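Local coordinates for protein binary enterotoxin of Clostridium perfringens component a (Clostridium perfringens, PDB 5WTZ) that serves as the enzymatic component of a binary enterotoxin, binding NAD+ and probably using it to ADP-ribosylate actin, at residues V94-A99 against G139-T144; T344-N349 against N381-L386; Y393-I398 against L414-T419. One frame throughout, in Å; residues are numbered along the deposited sequence.

How the contacts relate
The three contacts follow one another along the chain, and none nests in or crosses another. Contact 1 comes first and closes a loop of 39 residues that includes helix 120-130. It ties the five-stranded sheet of the N-terminal ADP-ribosyltransferase-like half to a three-stranded sheet. Contact 2 closes a loop of 31 residues in the C-terminal half, next to the bound NAD. Its centre is about 30 Å from that of contact 1, on the opposite side of the chain's centre. Strand 384-387 leads into strand 391-403, where contact 3 begins. Contact 3 closes a hairpin in the five-stranded sheet of the C-terminal half. No two contacts touch.

Contact 1: V94-A99 against G139-T144; sequences VYYYEA and GFKDVT
The Tyr96 ring carries Lys141 on one face. CE of Lys141 sits over the ring centre, 3.6 Å from the centroid, in a CH-pi contact. NZ of Lys141 lies off-centre, 4.1 Å from the same centroid, and makes a cation-pi contact. Val143 reaches this ring obliquely, its CG1 3.4 Å from Tyr96 CD1. The Tyr95 ring instead has Thr144 O at its edge, in plane, while its hydroxyl turns off to Asp11. A bend at chi2 of Lys141 (51°) turns its chain towards Tyr96. A water links Lys141 NZ to Glu98 OE2; at 4.2 Å these opposite charges are too far apart for a salt bridge. Tyr95 and Thr144 form a single antiparallel hydrogen-bonded pair, Tyr95 N donating to Thr144 O (2.9 Å). The pair joins an edge strand of a five-stranded mixed sheet to one of a three-stranded antiparallel sheet, and the short strands cross at 105°. This two-sheet core belongs to the ADP-ribosyltransferase fold, here in the N-terminal half, away from NAD. Tyr95 O accepts twice: from Thr144 N at 3.0 Å, and from Thr144 OG1 at 3.1 Å, above the carbonyl plane. Beside the pair, Val94 CB packs on Val143 CG2 at 3.5 Å.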
loop_
_atom_site.group_PDB
_atom_site.type_symbol
_atom_site.label_atom_id
_atom_site.label_comp_id
_atom_site.label_asym_id
_atom_site.label_seq_id
_atom_site.Cartn_x
_atom_site.Cartn_y
_atom_site.Cartn_z
ATOM N N VAL A 94 11.217 -17.053 2.826
ATOM C CA VAL A 94 11.208 -16.679 4.228
ATOM C C VAL A 94 9.835 -16.942 4.822
ATOM O O VAL A 94 8.880 -17.191 4.079
ATOM C CB VAL A 94 11.606 -15.208 4.429
ATOM C CG1 VAL A 94 13.077 -15.019 4.071
ATOM C CG2 VAL A 94 10.711 -14.280 3.612
ATOM N N TYR A 95 9.755 -16.891 6.153
ATOM C CA TYR A 95 8.572 -17.316 6.906
ATOM C C TYR A 95 8.135 -16.284 7.938
ATOM O O TYR A 95 8.969 -15.612 8.554
ATOM C CB TYR A 95 8.847 -18.654 7.608
ATOM C CG TYR A 95 9.188 -19.774 6.653
ATOM C CD1 TYR A 95 10.482 -19.934 6.177
ATOM C CD2 TYR A 95 8.215 -20.659 6.217
ATOM C CE1 TYR A 95 10.800 -20.948 5.300
ATOM C CE2 TYR A 95 8.531 -21.691 5.345
ATOM C CZ TYR A 95 9.822 -21.823 4.882
ATOM O OH TYR A 95 10.147 -22.836 3.999
ATOM N N TYR A 96 6.824 -16.147 8.118
ATOM C CA TYR A 96 6.280 -15.435 9.271
ATOM C C TYR A 96 4.798 -15.720 9.429
ATOM O O TYR A 96 4.062 -15.830 8.439
ATOM C CB TYR A 96 6.514 -13.921 9.175
ATOM C CG TYR A 96 5.896 -13.242 7.973
ATOM C CD1 TYR A 96 6.543 -13.231 6.745
ATOM C CD2 TYR A 96 4.682 -12.578 8.076
ATOM C CE1 TYR A 96 5.979 -12.590 5.635
ATOM C CE2 TYR A 96 4.120 -11.947 6.986
ATOM C CZ TYR A 96 4.765 -11.949 5.776
ATOM O OH TYR A 96 4.185 -11.305 4.711
ATOM N N TYR A 97 4.387 -15.873 10.680
ATOM C CA TYR A 97 2.979 -15.947 11.035
ATOM C C TYR A 97 2.361 -14.580 10.829
ATOM O O TYR A 97 3.027 -13.562 11.045
ATOM C CB TYR A 97 2.802 -16.387 12.476
ATOM C CG TYR A 97 3.010 -17.862 12.744
ATOM C CD1 TYR A 97 2.164 -18.821 12.194
ATOM C CD2 TYR A 97 4.035 -18.286 13.558
ATOM C CE1 TYR A 97 2.345 -20.178 12.470
ATOM C CE2 TYR A 97 4.217 -19.635 13.842
ATOM C CZ TYR A 97 3.374 -20.571 13.287
ATOM O OH TYR A 97 3.559 -21.912 13.555
ATOM N N GLU A 98 1.100 -14.547 10.412
ATOM C CA GLU A 98 0.452 -13.282 10.070
ATOM C C GLU A 98 -1.016 -13.197 10.532
ATOM O O GLU A 98 -1.708 -14.215 10.650
ATOM C CB GLU A 98 0.549 -13.048 8.563
ATOM C CG GLU A 98 -0.018 -11.693 8.095
ATOM C CD GLU A 98 0.652 -10.494 8.781
ATOM O OE1 GLU A 98 0.408 -10.245 9.992
ATOM O OE2 GLU A 98 1.431 -9.799 8.093
ATOM N N ALA A 99 -1.478 -11.979 10.809
ATOM C CA ALA A 99 -2.833 -11.754 11.288
ATOM C C ALA A 99 -3.761 -11.623 10.093
ATOM O O ALA A 99 -3.338 -11.208 9.019
ATOM C CB ALA A 99 -2.895 -10.507 12.174
ATOM N N GLY A 139 6.528 0.041 5.864
ATOM C CA GLY A 139 7.711 -0.054 6.701
ATOM C C GLY A 139 8.666 -1.161 6.285
ATOM O O GLY A 139 8.549 -1.728 5.194
ATOM N N PHE A 140 9.631 -1.448 7.150
ATOM C CA PHE A 140 10.526 -2.579 6.955
ATOM C C PHE A 140 9.836 -3.835 7.464
ATOM O O PHE A 140 9.005 -3.784 8.372
ATOM C CB PHE A 140 11.863 -2.368 7.677
ATOM C CG PHE A 140 12.563 -1.099 7.291
ATOM C CD1 PHE A 140 13.362 -1.046 6.169
ATOM C CD2 PHE A 140 12.399 0.052 8.046
ATOM C CE1 PHE A 140 13.990 0.139 5.806
ATOM C CE2 PHE A 140 13.020 1.232 7.691
ATOM C CZ PHE A 140 13.819 1.277 6.570
ATOM N N LYS A 141 10.175 -4.967 6.870
ATOM C CA LYS A 141 9.565 -6.225 7.255
ATOM C C LYS A 141 10.651 -7.213 7.646
ATOM O O LYS A 141 11.456 -7.617 6.816
ATOM C CB LYS A 141 8.704 -6.776 6.107
ATOM C CG LYS A 141 8.039 -8.116 6.406
ATOM C CD LYS A 141 7.295 -8.089 7.735
ATOM C CE LYS A 141 6.341 -9.276 7.865
ATOM N NZ LYS A 141 5.512 -9.209 9.107
ATOM N N ASP A 142 10.691 -7.588 8.919
ATOM C CA ASP A 142 11.650 -8.585 9.347
ATOM C C ASP A 142 10.955 -9.928 9.444
ATOM O O ASP A 142 9.782 -10.004 9.821
ATOM C CB ASP A 142 12.312 -8.195 10.669
ATOM C CG ASP A 142 11.314 -7.842 11.755
ATOM O OD1 ASP A 142 10.801 -6.697 11.760
ATOM O OD2 ASP A 142 11.064 -8.708 12.620
ATOM N N VAL A 143 11.679 -10.974 9.058
ATOM C CA VAL A 143 11.130 -12.317 8.948
ATOM C C VAL A 143 12.122 -13.367 9.423
ATOM O O VAL A 143 13.249 -13.037 9.792
ATOM C CB VAL A 143 10.737 -12.632 7.497
ATOM C CG1 VAL A 143 9.598 -11.739 7.063
ATOM C CG2 VAL A 143 11.934 -12.450 6.583
ATOM N N THR A 144 11.709 -14.631 9.392
ATOM C CA THR A 144 12.582 -15.729 9.800
ATOM C C THR A 144 12.908 -16.651 8.619
ATOM O O THR A 144 12.202 -16.659 7.607
ATOM C CB THR A 144 11.955 -16.538 10.951
ATOM O OG1 THR A 144 10.773 -17.202 10.494
ATOM C CG2 THR A 144 11.578 -15.615 12.081
HETATM O O HOH W 1 3.488 -7.726 7.706
#

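Contact 2: T344-N349 against N381-L386; sequences TVLSNN and NEYEVL. With NAD (nicotinamide-adenine-dinucleotide), chain B.
Val345 N donates to Tyr383 O at 3.0 Å, nearly straight (167°). The CA-H of Thr344 adds a weak extra contact, with Thr344 CA 3.4 Å from Tyr383 O. A water is bonded to Thr344 OG1 at 3.0 Å. It is modelled implausibly close to the amide nitrogen of Tyr383, so that link is doubtful. The Thr344 hydroxyl lies anti to its own backbone N (chi1 176°) and also receives a weak bond from Leu346 N. Thr344 and Glu384 form an antiparallel non-hydrogen-bonded pair, with their side chains on the same face of the three-stranded sheet. The sequence Glu382-Tyr383-Glu384 fits the Glu-x-Glu motif of arginine-directed ADP-ribosyltransferases, and NAD is bound beside it. Glu384 stretches out beyond CG, so OE1 meets the nicotinamide ribose and accepts from NAD O2D. The modelled length is very short, so its exact value is doubtful. OE2 of Glu384 is held by Ser342, which helps fix the carboxylate's rotation. Thr344 N lies 3.9 Å from NAD C4N, next to the nicotinamide ring. The side chains farther from the ligand pack through apolar atoms. Leu346 CD1 rests on one face of the Tyr383 ring, offset toward the rim, 3.5 Å from Tyr383 CD1. Val345 CG1 meets Val385 CG2 at 3.5 Å, the two side chains crossing at about a right angle. Helix 220-237 packs against Val345, Leu346 and Tyr383.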
loop_
_atom_site.group_PDB
_atom_site.type_symbol
_atom_site.label_atom_id
_atom_site.label_comp_id
_atom_site.label_asym_id
_atom_site.label_seq_id
_atom_site.Cartn_x
_atom_site.Cartn_y
_atom_site.Cartn_z
ATOM N N THR A 344 -3.908 11.618 -6.717
ATOM C CA THR A 344 -2.559 12.145 -6.776
ATOM C C THR A 344 -1.585 10.990 -6.583
ATOM O O THR A 344 -1.753 10.160 -5.688
ATOM C CB THR A 344 -2.328 13.259 -5.714
ATOM O OG1 THR A 344 -0.964 13.684 -5.745
ATOM C CG2 THR A 344 -2.646 12.773 -4.294
ATOM N N VAL A 345 -0.555 10.925 -7.419
ATOM C CA VAL A 345 0.375 9.815 -7.328
ATOM C C VAL A 345 1.349 9.941 -6.157
ATOM O O VAL A 345 2.152 9.027 -5.922
ATOM C CB VAL A 345 1.155 9.643 -8.629
ATOM C CG1 VAL A 345 0.161 9.380 -9.760
ATOM C CG2 VAL A 345 2.021 10.866 -8.917
ATOM N N LEU A 346 1.283 11.050 -5.420
ATOM C CA LEU A 346 2.102 11.188 -4.215
ATOM C C LEU A 346 1.279 10.834 -2.991
ATOM O O LEU A 346 0.074 11.081 -2.962
ATOM C CB LEU A 346 2.653 12.605 -4.063
ATOM C CG LEU A 346 3.466 13.215 -5.217
ATOM C CD1 LEU A 346 3.987 14.581 -4.825
ATOM C CD2 LEU A 346 4.621 12.296 -5.647
ATOM N N SER A 347 1.935 10.276 -1.979
ATOM C CA SER A 347 1.278 9.946 -0.725
ATOM C C SER A 347 1.167 11.179 0.180
ATOM O O SER A 347 0.423 11.141 1.169
ATOM C CB SER A 347 2.024 8.810 0.006
ATOM O OG SER A 347 3.404 9.108 0.193
ATOM N N ASN A 348 1.888 12.256 -0.166
ATOM C CA ASN A 348 1.832 13.540 0.559
ATOM C C ASN A 348 0.406 13.989 0.847
ATOM O O ASN A 348 -0.459 13.880 -0.018
ATOM C CB ASN A 348 2.523 14.684 -0.219
ATOM C CG ASN A 348 3.974 14.399 -0.565
ATOM O OD1 ASN A 348 4.313 13.313 -1.024
ATOM N ND2 ASN A 348 4.833 15.385 -0.356
ATOM N N ASN A 349 0.158 14.521 2.043
ATOM C CA ASN A 349 -1.126 15.165 2.304
ATOM C C ASN A 349 -1.259 16.431 1.448
ATOM O O ASN A 349 -0.261 16.994 1.021
ATOM C CB ASN A 349 -1.273 15.499 3.787
ATOM C CG ASN A 349 -2.729 15.624 4.221
ATOM O OD1 ASN A 349 -3.650 15.598 3.392
ATOM N ND2 ASN A 349 -2.944 15.766 5.535
ATOM N N ASN A 381 3.571 21.744 -9.227
ATOM C CA ASN A 381 3.236 21.292 -7.872
ATOM C C ASN A 381 2.030 20.350 -7.832
ATOM O O ASN A 381 1.602 19.920 -6.762
ATOM C CB ASN A 381 2.992 22.489 -6.945
ATOM C CG ASN A 381 3.966 23.624 -7.200
ATOM O OD1 ASN A 381 5.157 23.399 -7.422
ATOM N ND2 ASN A 381 3.457 24.854 -7.194
ATOM N N GLU A 382 1.487 20.018 -8.998
ATOM C CA GLU A 382 0.384 19.070 -9.059
ATOM C C GLU A 382 0.874 17.768 -9.698
ATOM O O GLU A 382 1.789 17.777 -10.532
ATOM C CB GLU A 382 -0.792 19.656 -9.836
ATOM C CG GLU A 382 -1.253 21.014 -9.325
ATOM C CD GLU A 382 -2.609 20.961 -8.644
ATOM O OE1 GLU A 382 -3.255 22.024 -8.522
ATOM O OE2 GLU A 382 -3.028 19.857 -8.230
ATOM N N TYR A 383 0.275 16.653 -9.284
ATOM C CA TYR A 383 0.737 15.321 -9.673
ATOM C C TYR A 383 -0.469 14.403 -9.811
ATOM O O TYR A 383 -0.484 13.277 -9.288
ATOM C CB TYR A 383 1.731 14.775 -8.638
ATOM C CG TYR A 383 2.879 15.721 -8.378
ATOM C CD1 TYR A 383 2.791 16.691 -7.388
ATOM C CD2 TYR A 383 4.032 15.678 -9.149
ATOM C CE1 TYR A 383 3.828 17.583 -7.160
ATOM C CE2 TYR A 383 5.079 16.560 -8.923
ATOM C CZ TYR A 383 4.967 17.508 -7.927
ATOM O OH TYR A 383 5.997 18.388 -7.691
ATOM N N GLU A 384 -1.478 14.895 -10.531
ATOM C CA GLU A 384 -2.781 14.260 -10.568
ATOM C C GLU A 384 -2.932 13.233 -11.686
ATOM O O GLU A 384 -2.563 13.474 -12.854
ATOM C CB GLU A 384 -3.889 15.314 -10.712
ATOM C CG GLU A 384 -5.278 14.700 -10.834
ATOM C CD GLU A 384 -6.411 15.707 -10.591
ATOM O OE1 GLU A 384 -6.136 16.900 -10.359
ATOM O OE2 GLU A 384 -7.582 15.276 -10.613
ATOM N N VAL A 385 -3.482 12.084 -11.316
ATOM C CA VAL A 385 -4.030 11.151 -12.284
ATOM C C VAL A 385 -5.541 11.197 -12.155
ATOM O O VAL A 385 -6.091 10.930 -11.086
ATOM C CB VAL A 385 -3.493 9.724 -12.091
ATOM C CG1 VAL A 385 -4.353 8.706 -12.855
ATOM C CG2 VAL A 385 -2.024 9.644 -12.536
ATOM N N LEU A 386 -6.200 11.581 -13.246
ATOM C CA LEU A 386 -7.655 11.672 -13.287
ATOM C C LEU A 386 -8.228 10.415 -13.929
ATOM O O LEU A 386 -7.869 10.058 -15.048
ATOM C CB LEU A 386 -8.089 12.922 -14.052
ATOM C CG LEU A 386 -9.586 13.241 -14.148
ATOM C CD1 LEU A 386 -10.145 13.448 -12.745
ATOM C CD2 LEU A 386 -9.826 14.480 -15.009
HETATM P PA NAD B . -14.496 15.765 -5.726
HETATM O O1A NAD B . -15.469 16.324 -6.737
HETATM O O2A NAD B . -13.944 14.381 -5.893
HETATM O O5B NAD B . -15.148 15.823 -4.252
HETATM C C5B NAD B . -15.977 16.901 -3.803
HETATM C C4B NAD B . -16.898 16.399 -2.708
HETATM O O4B NAD B . -17.756 15.400 -3.276
HETATM C C3B NAD B . -16.127 15.748 -1.563
HETATM O O3B NAD B . -16.785 16.073 -0.328
HETATM C C2B NAD B . -16.249 14.260 -1.864
HETATM O O2B NAD B . -16.206 13.453 -0.683
HETATM C C1B NAD B . -17.590 14.159 -2.582
HETATM N N9A NAD B . -17.540 13.047 -3.553
HETATM C C8A NAD B . -16.667 12.897 -4.565
HETATM N N7A NAD B . -16.914 11.741 -5.243
HETATM C C5A NAD B . -17.945 11.142 -4.635
HETATM C C6A NAD B . -18.717 9.898 -4.827
HETATM N N6A NAD B . -18.404 9.050 -5.833
HETATM N N1A NAD B . -19.719 9.631 -3.955
HETATM C C2A NAD B . -20.039 10.473 -2.958
HETATM N N3A NAD B . -19.387 11.631 -2.735
HETATM C C4A NAD B . -18.347 11.996 -3.521
HETATM O O3 NAD B . -13.265 16.792 -5.670
HETATM P PN NAD B . -12.106 16.930 -4.564
HETATM O O1N NAD B . -11.262 15.675 -4.615
HETATM O O2N NAD B . -12.733 17.400 -3.273
HETATM O O5D NAD B . -11.305 18.171 -5.203
HETATM C C5D NAD B . -10.830 18.148 -6.549
HETATM C C4D NAD B . -9.823 19.267 -6.735
HETATM O O4D NAD B . -8.599 18.916 -6.085
HETATM C C3D NAD B . -9.464 19.411 -8.201
HETATM O O3D NAD B . -8.965 20.747 -8.396
HETATM C C2D NAD B . -8.341 18.414 -8.381
HETATM O O2D NAD B . -7.467 18.791 -9.450
HETATM C C1D NAD B . -7.648 18.414 -7.016
HETATM N N1N NAD B . -7.195 17.078 -6.576
HETATM C C2N NAD B . -7.708 16.502 -5.469
HETATM C C3N NAD B . -7.269 15.237 -5.061
HETATM C C7N NAD B . -7.815 14.570 -3.828
HETATM O O7N NAD B . -8.947 14.821 -3.397
HETATM N N7N NAD B . -6.997 13.728 -3.218
HETATM C C4N NAD B . -6.288 14.562 -5.778
HETATM C C5N NAD B . -5.779 15.176 -6.912
HETATM C C6N NAD B . -6.254 16.436 -7.284
HETATM O O HOH W 2 -1.105 16.319 -7.173
#

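Contact 3: Y393-I398 against L414-T419; sequences YKIDNI and LIIDAT
The Asp396 carboxylate is gripped at both oxygens. Thr419 OG1 donates across the strands to Asp396 OD2 at 2.6 Å, meeting the syn lone pair of that carboxylate oxygen. Lys394 NZ forms a salt bridge with Asp396 OD1 at 2.7 Å, also on the syn side but 26° out of the carboxylate plane. Bends at chi3 (70°) and chi4 (79°) of Lys394 fold the ammonium back to Asp396, two residues along the same strand. Its chain runs beside Thr419, and NZ also reaches Asp132 O in the N-terminal half of the protein. The backbone bonds follow an antiparallel hairpin with one irregularity. Lys394 and Thr419 exchange two bonds as a hydrogen-bonded pair. Further on, Asp396 N (2.8 Å) and Asn397 N (3.1 Å) both donate to Asp417 O. Two residues thus face one, and the register shifts by one: a classic beta bulge. The return bond from Asp417 N to Asn397 O is weak. The Asp417 carboxylate turns to a salt bridge with Arg361 on the neighbouring strand 358-364. Lys394, Asn397, Asp417 and Thr419 share one face; Ile395, Ile398, Ile416 and Ala418 form the opposite, apolar one. Ile395 CD1 packs on Ile416 CG2 at 4.0 Å, and Ile398 CG2 meets Leu414 CD2 at 4.1 Å. Phe326 of helix 320-330 covers Ile398, Leu414 and Ile416. The bulge directs Asp396 toward the partner strand, where the Thr419 hydroxyl meets its buried carboxylate, while Lys394 of its own strand brings the ammonium. Such partners would probably keep Asp396 ionised.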
loop_
_atom_site.group_PDB
_atom_site.type_symbol
_atom_site.label_atom_id
_atom_site.label_comp_id
_atom_site.label_asym_id
_atom_site.label_seq_id
_atom_site.Cartn_x
_atom_site.Cartn_y
_atom_site.Cartn_z
ATOM N N TYR A 393 -14.288 0.524 -6.903
ATOM C CA TYR A 393 -13.237 0.182 -5.953
ATOM C C TYR A 393 -13.503 -1.194 -5.378
ATOM O O TYR A 393 -14.609 -1.454 -4.900
ATOM C CB TYR A 393 -13.185 1.155 -4.781
ATOM C CG TYR A 393 -12.887 2.599 -5.064
ATOM C CD1 TYR A 393 -11.875 2.987 -5.940
ATOM C CD2 TYR A 393 -13.604 3.586 -4.408
ATOM C CE1 TYR A 393 -11.601 4.334 -6.152
ATOM C CE2 TYR A 393 -13.342 4.917 -4.610
ATOM C CZ TYR A 393 -12.344 5.290 -5.477
ATOM O OH TYR A 393 -12.098 6.621 -5.633
ATOM N N LYS A 394 -12.510 -2.079 -5.420
ATOM C CA LYS A 394 -12.566 -3.304 -4.642
ATOM C C LYS A 394 -11.742 -3.037 -3.379
ATOM O O LYS A 394 -10.536 -2.773 -3.462
ATOM C CB LYS A 394 -12.036 -4.498 -5.448
ATOM C CG LYS A 394 -11.879 -5.794 -4.652
ATOM C CD LYS A 394 -11.422 -6.953 -5.546
ATOM C CE LYS A 394 -9.972 -6.778 -6.028
ATOM N NZ LYS A 394 -8.962 -7.154 -4.984
ATOM N N ILE A 395 -12.390 -3.063 -2.215
ATOM C CA ILE A 395 -11.710 -2.686 -0.972
ATOM C C ILE A 395 -10.891 -3.870 -0.446
ATOM O O ILE A 395 -11.435 -4.928 -0.154
ATOM C CB ILE A 395 -12.718 -2.201 0.108
ATOM C CG1 ILE A 395 -13.643 -1.088 -0.449
ATOM C CG2 ILE A 395 -11.973 -1.725 1.376
ATOM C CD1 ILE A 395 -12.962 0.208 -0.848
ATOM N N ASP A 396 -9.574 -3.690 -0.365
ATOM C CA ASP A 396 -8.645 -4.781 -0.093
ATOM C C ASP A 396 -8.148 -4.760 1.356
ATOM O O ASP A 396 -7.974 -5.807 1.983
ATOM C CB ASP A 396 -7.435 -4.701 -1.034
ATOM C CG ASP A 396 -7.808 -4.779 -2.493
ATOM O OD1 ASP A 396 -8.688 -5.598 -2.855
ATOM O OD2 ASP A 396 -7.188 -4.026 -3.284
ATOM N N ASN A 397 -7.887 -3.561 1.874
ATOM C CA ASN A 397 -7.500 -3.438 3.275
ATOM C C ASN A 397 -7.817 -2.064 3.838
ATOM O O ASN A 397 -8.007 -1.079 3.100
ATOM C CB ASN A 397 -6.005 -3.732 3.459
ATOM C CG ASN A 397 -5.697 -4.414 4.792
ATOM O OD1 ASN A 397 -6.558 -4.542 5.668
ATOM N ND2 ASN A 397 -4.464 -4.851 4.944
ATOM N N ILE A 398 -7.855 -2.014 5.163
ATOM C CA ILE A 398 -8.100 -0.781 5.884
ATOM C C ILE A 398 -7.107 -0.736 7.030
ATOM O O ILE A 398 -7.075 -1.642 7.868
ATOM C CB ILE A 398 -9.550 -0.707 6.388
ATOM C CG1 ILE A 398 -10.510 -0.579 5.199
ATOM C CG2 ILE A 398 -9.726 0.450 7.367
ATOM C CD1 ILE A 398 -11.958 -0.761 5.548
ATOM N N LEU A 414 -7.745 6.548 8.123
ATOM C CA LEU A 414 -7.778 5.208 7.531
ATOM C C LEU A 414 -7.143 5.169 6.152
ATOM O O LEU A 414 -7.580 5.848 5.222
ATOM C CB LEU A 414 -9.214 4.688 7.444
ATOM C CG LEU A 414 -9.959 4.619 8.780
ATOM C CD1 LEU A 414 -11.384 4.139 8.584
ATOM C CD2 LEU A 414 -9.222 3.720 9.785
ATOM N N ILE A 415 -6.107 4.356 6.038
ATOM C CA ILE A 415 -5.498 4.061 4.759
ATOM C C ILE A 415 -6.313 2.947 4.107
ATOM O O ILE A 415 -6.375 1.831 4.627
ATOM C CB ILE A 415 -4.023 3.655 4.945
ATOM C CG1 ILE A 415 -3.283 4.745 5.722
ATOM C CG2 ILE A 415 -3.355 3.399 3.584
ATOM C CD1 ILE A 415 -1.969 4.314 6.315
ATOM N N ILE A 416 -6.955 3.259 2.991
ATOM C CA ILE A 416 -7.886 2.318 2.366
ATOM C C ILE A 416 -7.251 1.777 1.096
ATOM O O ILE A 416 -7.298 2.408 0.036
ATOM C CB ILE A 416 -9.246 2.988 2.074
ATOM C CG1 ILE A 416 -9.806 3.600 3.368
ATOM C CG2 ILE A 416 -10.226 1.985 1.478
ATOM C CD1 ILE A 416 -11.127 4.278 3.208
ATOM N N ASP A 417 -6.612 0.619 1.224
ATOM C CA ASP A 417 -6.030 -0.054 0.065
ATOM C C ASP A 417 -7.136 -0.622 -0.796
ATOM O O ASP A 417 -7.980 -1.371 -0.311
ATOM C CB ASP A 417 -5.080 -1.163 0.505
ATOM C CG ASP A 417 -3.725 -0.626 0.905
ATOM O OD1 ASP A 417 -2.930 -0.289 0.006
ATOM O OD2 ASP A 417 -3.467 -0.532 2.115
ATOM N N ALA A 418 -7.141 -0.255 -2.071
ATOM C CA ALA A 418 -8.192 -0.686 -2.969
ATOM C C ALA A 418 -7.599 -1.004 -4.324
ATOM O O ALA A 418 -6.488 -0.579 -4.638
ATOM C CB ALA A 418 -9.269 0.393 -3.105
ATOM N N THR A 419 -8.349 -1.764 -5.110
ATOM C CA THR A 419 -7.998 -2.038 -6.504
ATOM C C THR A 419 -9.084 -1.468 -7.401
ATOM O O THR A 419 -10.274 -1.710 -7.153
ATOM C CB THR A 419 -7.848 -3.543 -6.750
ATOM O OG1 THR A 419 -6.872 -4.086 -5.838
ATOM C CG2 THR A 419 -7.446 -3.832 -8.203
#